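Local coordinates for mRNA export factor (Human herpesvirus 1, PDB 4YXP), which regulates viral gene expression, inhibits cellular splicing and mediates nuclear export of viral intronless mRNAs, and is represented here by its folded, dimerizing C-terminal domain, at residues 122-127 against 226-231; 186-191 against 233-238. One frame throughout, in Å; residues are numbered along the deposited sequence.

In the fold
Both contacts use helix 230-241: contact 1 takes the turn that leads into it and its first residues, contact 2 the helical residues just after. Their centres lie 13 Å apart. Along the chain the order is 122-127, 186-191, 226-231, 233-238, so the two connections cross, and helix 230-241 ends up packed against helix 112-132 and the start of helix 188-204. The groups merge where F191 touches L123 and Y226, and where I188 CD1 reaches A230 O. This all-helical core belongs to the Herpesvirus transcriptional regulator family region. Helix 230-241 leads directly to the zinc ligand H242, and the second subunit of the intertwined dimer touches both contacts.

Contact 1 (122-127 against 226-231); sequences TLAWCK and YLPGAC
Y226 lays its ring against L123 and offers its carbonyl to K127. L123 CB sits over one ring face in a CH-pi contact, 3.9 Å from the ring centroid and displaced toward the hydroxyl end, with CZ of Y226 3.6 Å away. The opposite face is met by the backbone N of P228. K127 CD lies near the ring plane at an edge; with CG anti to the backbone N (chi1 -169°) and the chain extended beyond, the lysine runs past that edge until NZ donates to Y226 O at 2.8 Å, almost in line with the carbonyl (C=O...N 164°). The same lysine makes a cation-pi contact with W75. At the other end of the ring, Y226 OH is hydrogen-bonded to D120 OD1. From L227 to A230 the chain forms a type II beta turn that leads into helix 230-241, and the segment packs against helix 112-132 within this all-helical domain. P228 CB packs on A124 CB at 4.3 Å, while its backbone hydrogen-bonds to the second subunit. G229 is the N-cap residue. One helical position later than A230, C231 SG meets L123 CD1 at 3.7 Å, beyond the tyrosine ring, and C231 N also donates to D120 OD1.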
loop_
_atom_site.group_PDB
_atom_site.type_symbol
_atom_site.label_atom_id
_atom_site.label_comp_id
_atom_site.label_asym_id
_atom_site.label_seq_id
_atom_site.Cartn_x
_atom_site.Cartn_y
_atom_site.Cartn_z
ATOM N N THR B 122 -12.075 9.090 8.708
ATOM C CA THR B 122 -11.130 9.653 9.661
ATOM C C THR B 122 -11.380 11.144 9.868
ATOM O O THR B 122 -11.485 11.610 11.001
ATOM C CB THR B 122 -9.672 9.443 9.196
ATOM O OG1 THR B 122 -9.438 8.047 8.975
ATOM C CG2 THR B 122 -8.687 9.961 10.236
ATOM N N LEU B 123 -11.483 11.890 8.775
ATOM C CA LEU B 123 -11.641 13.338 8.863
ATOM C C LEU B 123 -13.037 13.747 9.339
ATOM O O LEU B 123 -13.180 14.738 10.058
ATOM C CB LEU B 123 -11.331 13.985 7.509
ATOM C CG LEU B 123 -9.885 13.840 7.004
ATOM C CD1 LEU B 123 -9.659 14.715 5.784
ATOM C CD2 LEU B 123 -8.860 14.172 8.083
ATOM N N ALA B 124 -14.065 12.996 8.955
ATOM C CA ALA B 124 -15.414 13.302 9.431
ATOM C C ALA B 124 -15.515 13.036 10.932
ATOM O O ALA B 124 -16.193 13.767 11.660
ATOM C CB ALA B 124 -16.451 12.493 8.672
ATOM N N TRP B 125 -14.834 11.990 11.389
ATOM C CA TRP B 125 -14.760 11.678 12.817
ATOM C C TRP B 125 -14.099 12.828 13.570
ATOM O O TRP B 125 -14.587 13.262 14.613
ATOM C CB TRP B 125 -13.989 10.372 13.040
ATOM C CG TRP B 125 -13.851 9.959 14.480
ATOM C CD1 TRP B 125 -12.723 10.022 15.249
ATOM C CD2 TRP B 125 -14.877 9.406 15.317
ATOM N NE1 TRP B 125 -12.985 9.545 16.514
ATOM C CE2 TRP B 125 -14.299 9.162 16.580
ATOM C CE3 TRP B 125 -16.227 9.097 15.122
ATOM C CZ2 TRP B 125 -15.026 8.625 17.642
ATOM C CZ3 TRP B 125 -16.947 8.562 16.180
ATOM C CH2 TRP B 125 -16.344 8.333 17.422
ATOM N N CYS B 126 -12.990 13.326 13.030
ATOM C CA CYS B 126 -12.312 14.476 13.618
ATOM C C CYS B 126 -13.226 15.698 13.636
ATOM O O CYS B 126 -13.245 16.453 14.608
ATOM C CB CYS B 126 -11.027 14.799 12.853
ATOM S SG CYS B 126 -9.691 13.626 13.142
ATOM N N LYS B 127 -13.982 15.896 12.560
ATOM C CA LYS B 127 -14.853 17.060 12.470
ATOM C C LYS B 127 -15.980 16.958 13.493
ATOM O O LYS B 127 -16.429 17.967 14.042
ATOM C CB LYS B 127 -15.434 17.218 11.061
ATOM C CG LYS B 127 -16.131 18.560 10.875
ATOM C CD LYS B 127 -16.727 18.749 9.492
ATOM C CE LYS B 127 -17.449 20.092 9.414
ATOM N NZ LYS B 127 -17.978 20.398 8.059
ATOM N N TYR B 226 -13.701 21.562 5.434
ATOM C CA TYR B 226 -13.855 20.152 5.078
ATOM C C TYR B 226 -15.314 19.707 5.116
ATOM O O TYR B 226 -15.986 19.792 6.149
ATOM C CB TYR B 226 -13.033 19.244 6.002
ATOM C CG TYR B 226 -13.333 17.780 5.755
ATOM C CD1 TYR B 226 -12.863 17.136 4.613
ATOM C CD2 TYR B 226 -14.110 17.051 6.639
ATOM C CE1 TYR B 226 -13.156 15.810 4.371
ATOM C CE2 TYR B 226 -14.406 15.723 6.404
ATOM C CZ TYR B 226 -13.926 15.106 5.272
ATOM O OH TYR B 226 -14.230 13.784 5.041
ATOM N N LEU B 227 -15.792 19.224 3.975
ATOM C CA LEU B 227 -17.119 18.640 3.878
ATOM C C LEU B 227 -16.978 17.124 3.766
ATOM O O LEU B 227 -16.215 16.641 2.927
ATOM C CB LEU B 227 -17.873 19.204 2.673
ATOM C CG LEU B 227 -18.236 20.689 2.755
ATOM C CD1 LEU B 227 -18.691 21.206 1.396
ATOM C CD2 LEU B 227 -19.318 20.925 3.803
ATOM N N PRO B 228 -17.688 16.362 4.622
ATOM C CA PRO B 228 -17.551 14.902 4.562
ATOM C C PRO B 228 -17.791 14.339 3.163
ATOM O O PRO B 228 -18.829 14.601 2.557
ATOM C CB PRO B 228 -18.620 14.411 5.544
ATOM C CG PRO B 228 -18.756 15.515 6.520
ATOM C CD PRO B 228 -18.586 16.778 5.717
ATOM N N GLY B 229 -16.826 13.573 2.664
ATOM C CA GLY B 229 -16.891 13.039 1.317
ATOM C C GLY B 229 -15.954 13.742 0.348
ATOM O O GLY B 229 -15.823 13.331 -0.807
ATOM N N ALA B 230 -15.287 14.795 0.818
ATOM C CA ALA B 230 -14.446 15.616 -0.053
ATOM C C ALA B 230 -13.208 14.869 -0.535
ATOM O O ALA B 230 -12.705 15.153 -1.623
ATOM C CB ALA B 230 -14.036 16.893 0.664
ATOM N N CYS B 231 -12.708 13.936 0.272
ATOM C CA CYS B 231 -11.514 13.173 -0.101
ATOM C C CYS B 231 -11.815 12.280 -1.296
ATOM O O CYS B 231 -11.071 12.259 -2.276
ATOM C CB CYS B 231 -11.012 12.319 1.067
ATOM S SG CYS B 231 -10.384 13.248 2.481
#

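Contact 2 (186-191 against 233-238); sequences KDIASF and AGLIEI
Two helices of the zinc-finger region pack here, the N-terminal turn of helix 188-204 meeting helix 230-241 shortly before the zinc ligand H242. I188 and A189 face G234, L235 and I238 in a buried, apolar interface with no hydrogen bond across it. The bare backbone of G234 lets the helices come close: I188 CG1 lies 4.0 Å from G234 CA, over a spot where a CB would collide with it. That branch is anti to the backbone N (chi1 -177°), which lays it along the glycine, while the other branch, CG2, approaches G234 O and meets I238 CG2 at 3.9 Å. The CG2 branch methyls of I188 and I238 thus touch as the two side chains cross at a slant. A189 rests against both the leucine and the isoleucine of the other helix, which face it from one side: L235 CD2 comes to 4.0 Å from A189 CA, and I238 CD1 to 4.1 Å from A189 CB. Y164 of helix 146-167 packs on both A189 and I238 and hydrogen-bonds to D187 OD2, and I19 of the second subunit packs on I188. The start of helix 188-204 is fixed by its N-cap, D187, whose OD2 takes a weak bond from A189 N. S190 grips the other carboxylate oxygen twice. Its backbone N reaches D187 OD1 from above the carboxylate plane, and its hydroxyl OG donates to D187 OD1 at 2.6 Å from the anti side while accepting from K186 N at 3.0 Å.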
loop_
_atom_site.group_PDB
_atom_site.type_symbol
_atom_site.label_atom_id
_atom_site.label_comp_id
_atom_site.label_asym_id
_atom_site.label_seq_id
_atom_site.Cartn_x
_atom_site.Cartn_y
_atom_site.Cartn_z
ATOM N N LYS B 186 -2.819 23.709 -1.217
ATOM C CA LYS B 186 -3.361 24.566 -2.271
ATOM C C LYS B 186 -4.386 23.835 -3.136
ATOM O O LYS B 186 -4.919 24.401 -4.088
ATOM C CB LYS B 186 -2.232 25.099 -3.155
ATOM C CG LYS B 186 -1.201 25.948 -2.424
ATOM C CD LYS B 186 -1.806 27.223 -1.843
ATOM C CE LYS B 186 -0.760 28.029 -1.088
ATOM N NZ LYS B 186 -1.356 29.093 -0.234
ATOM N N ASP B 187 -4.660 22.577 -2.806
ATOM C CA ASP B 187 -5.617 21.780 -3.565
ATOM C C ASP B 187 -6.024 20.561 -2.749
ATOM O O ASP B 187 -5.566 20.385 -1.621
ATOM C CB ASP B 187 -5.021 21.347 -4.909
ATOM C CG ASP B 187 -4.175 20.090 -4.793
ATOM O OD1 ASP B 187 -3.238 20.069 -3.967
ATOM O OD2 ASP B 187 -4.460 19.117 -5.522
ATOM N N ILE B 188 -6.873 19.712 -3.319
ATOM C CA ILE B 188 -7.390 18.562 -2.585
ATOM C C ILE B 188 -6.290 17.538 -2.298
ATOM O O ILE B 188 -6.258 16.939 -1.219
ATOM C CB ILE B 188 -8.569 17.905 -3.342
ATOM C CG1 ILE B 188 -9.151 16.742 -2.532
ATOM C CG2 ILE B 188 -8.134 17.419 -4.723
ATOM C CD1 ILE B 188 -9.752 17.153 -1.201
ATOM N N ALA B 189 -5.389 17.325 -3.250
ATOM C CA ALA B 189 -4.336 16.335 -3.061
ATOM C C ALA B 189 -3.425 16.742 -1.911
ATOM O O ALA B 189 -3.156 15.942 -1.014
ATOM C CB ALA B 189 -3.531 16.150 -4.336
ATOM N N SER B 190 -2.951 17.983 -1.932
ATOM C CA SER B 190 -2.068 18.460 -0.874
ATOM C C SER B 190 -2.820 18.547 0.456
ATOM O O SER B 190 -2.236 18.328 1.515
ATOM C CB SER B 190 -1.457 19.818 -1.241
ATOM O OG SER B 190 -2.441 20.767 -1.601
ATOM N N PHE B 191 -4.113 18.852 0.406
ATOM C CA PHE B 191 -4.923 18.867 1.628
ATOM C C PHE B 191 -4.929 17.494 2.289
ATOM O O PHE B 191 -4.603 17.354 3.472
ATOM C CB PHE B 191 -6.365 19.298 1.342
ATOM C CG PHE B 191 -7.285 19.120 2.521
ATOM C CD1 PHE B 191 -7.308 20.054 3.545
ATOM C CD2 PHE B 191 -8.107 18.011 2.617
ATOM C CE1 PHE B 191 -8.142 19.889 4.639
ATOM C CE2 PHE B 191 -8.945 17.838 3.709
ATOM C CZ PHE B 191 -8.961 18.777 4.720
ATOM N N ALA B 233 -14.637 12.413 -3.363
ATOM C CA ALA B 233 -15.125 13.171 -4.510
ATOM C C ALA B 233 -13.985 13.939 -5.173
ATOM O O ALA B 233 -13.872 13.976 -6.401
ATOM C CB ALA B 233 -16.228 14.127 -4.086
ATOM N N GLY B 234 -13.137 14.541 -4.349
ATOM C CA GLY B 234 -12.077 15.401 -4.836
ATOM C C GLY B 234 -10.975 14.665 -5.573
ATOM O O GLY B 234 -10.510 15.117 -6.617
ATOM N N LEU B 235 -10.554 13.527 -5.035
ATOM C CA LEU B 235 -9.450 12.784 -5.626
ATOM C C LEU B 235 -9.909 12.013 -6.857
ATOM O O LEU B 235 -9.156 11.874 -7.818
ATOM C CB LEU B 235 -8.828 11.844 -4.595
ATOM C CG LEU B 235 -8.025 12.551 -3.497
ATOM C CD1 LEU B 235 -7.522 11.551 -2.474
ATOM C CD2 LEU B 235 -6.852 13.346 -4.074
ATOM N N ILE B 236 -11.145 11.529 -6.846
ATOM C CA ILE B 236 -11.714 10.935 -8.051
ATOM C C ILE B 236 -11.763 11.986 -9.162
ATOM O O ILE B 236 -11.546 11.669 -10.330
ATOM C CB ILE B 236 -13.110 10.343 -7.787
ATOM C CG1 ILE B 236 -12.992 9.101 -6.903
ATOM C CG2 ILE B 236 -13.811 9.989 -9.106
ATOM C CD1 ILE B 236 -14.323 8.549 -6.431
ATOM N N GLU B 237 -12.053 13.233 -8.799
ATOM C CA GLU B 237 -12.193 14.287 -9.797
ATOM C C GLU B 237 -10.870 14.591 -10.497
ATOM O O GLU B 237 -10.833 14.700 -11.721
ATOM C CB GLU B 237 -12.745 15.574 -9.169
ATOM C CG GLU B 237 -12.908 16.705 -10.184
ATOM C CD GLU B 237 -13.688 17.890 -9.645
ATOM O OE1 GLU B 237 -13.575 18.190 -8.438
ATOM O OE2 GLU B 237 -14.420 18.524 -10.436
ATOM N N ILE B 238 -9.786 14.731 -9.737
ATOM C CA ILE B 238 -8.522 15.142 -10.340
ATOM C C ILE B 238 -7.940 13.999 -11.170
ATOM O O ILE B 238 -7.223 14.240 -12.139
ATOM C CB ILE B 238 -7.511 15.641 -9.281
ATOM C CG1 ILE B 238 -7.107 14.528 -8.310
ATOM C CG2 ILE B 238 -8.087 16.829 -8.528
ATOM C CD1 ILE B 238 -5.941 14.910 -7.412
#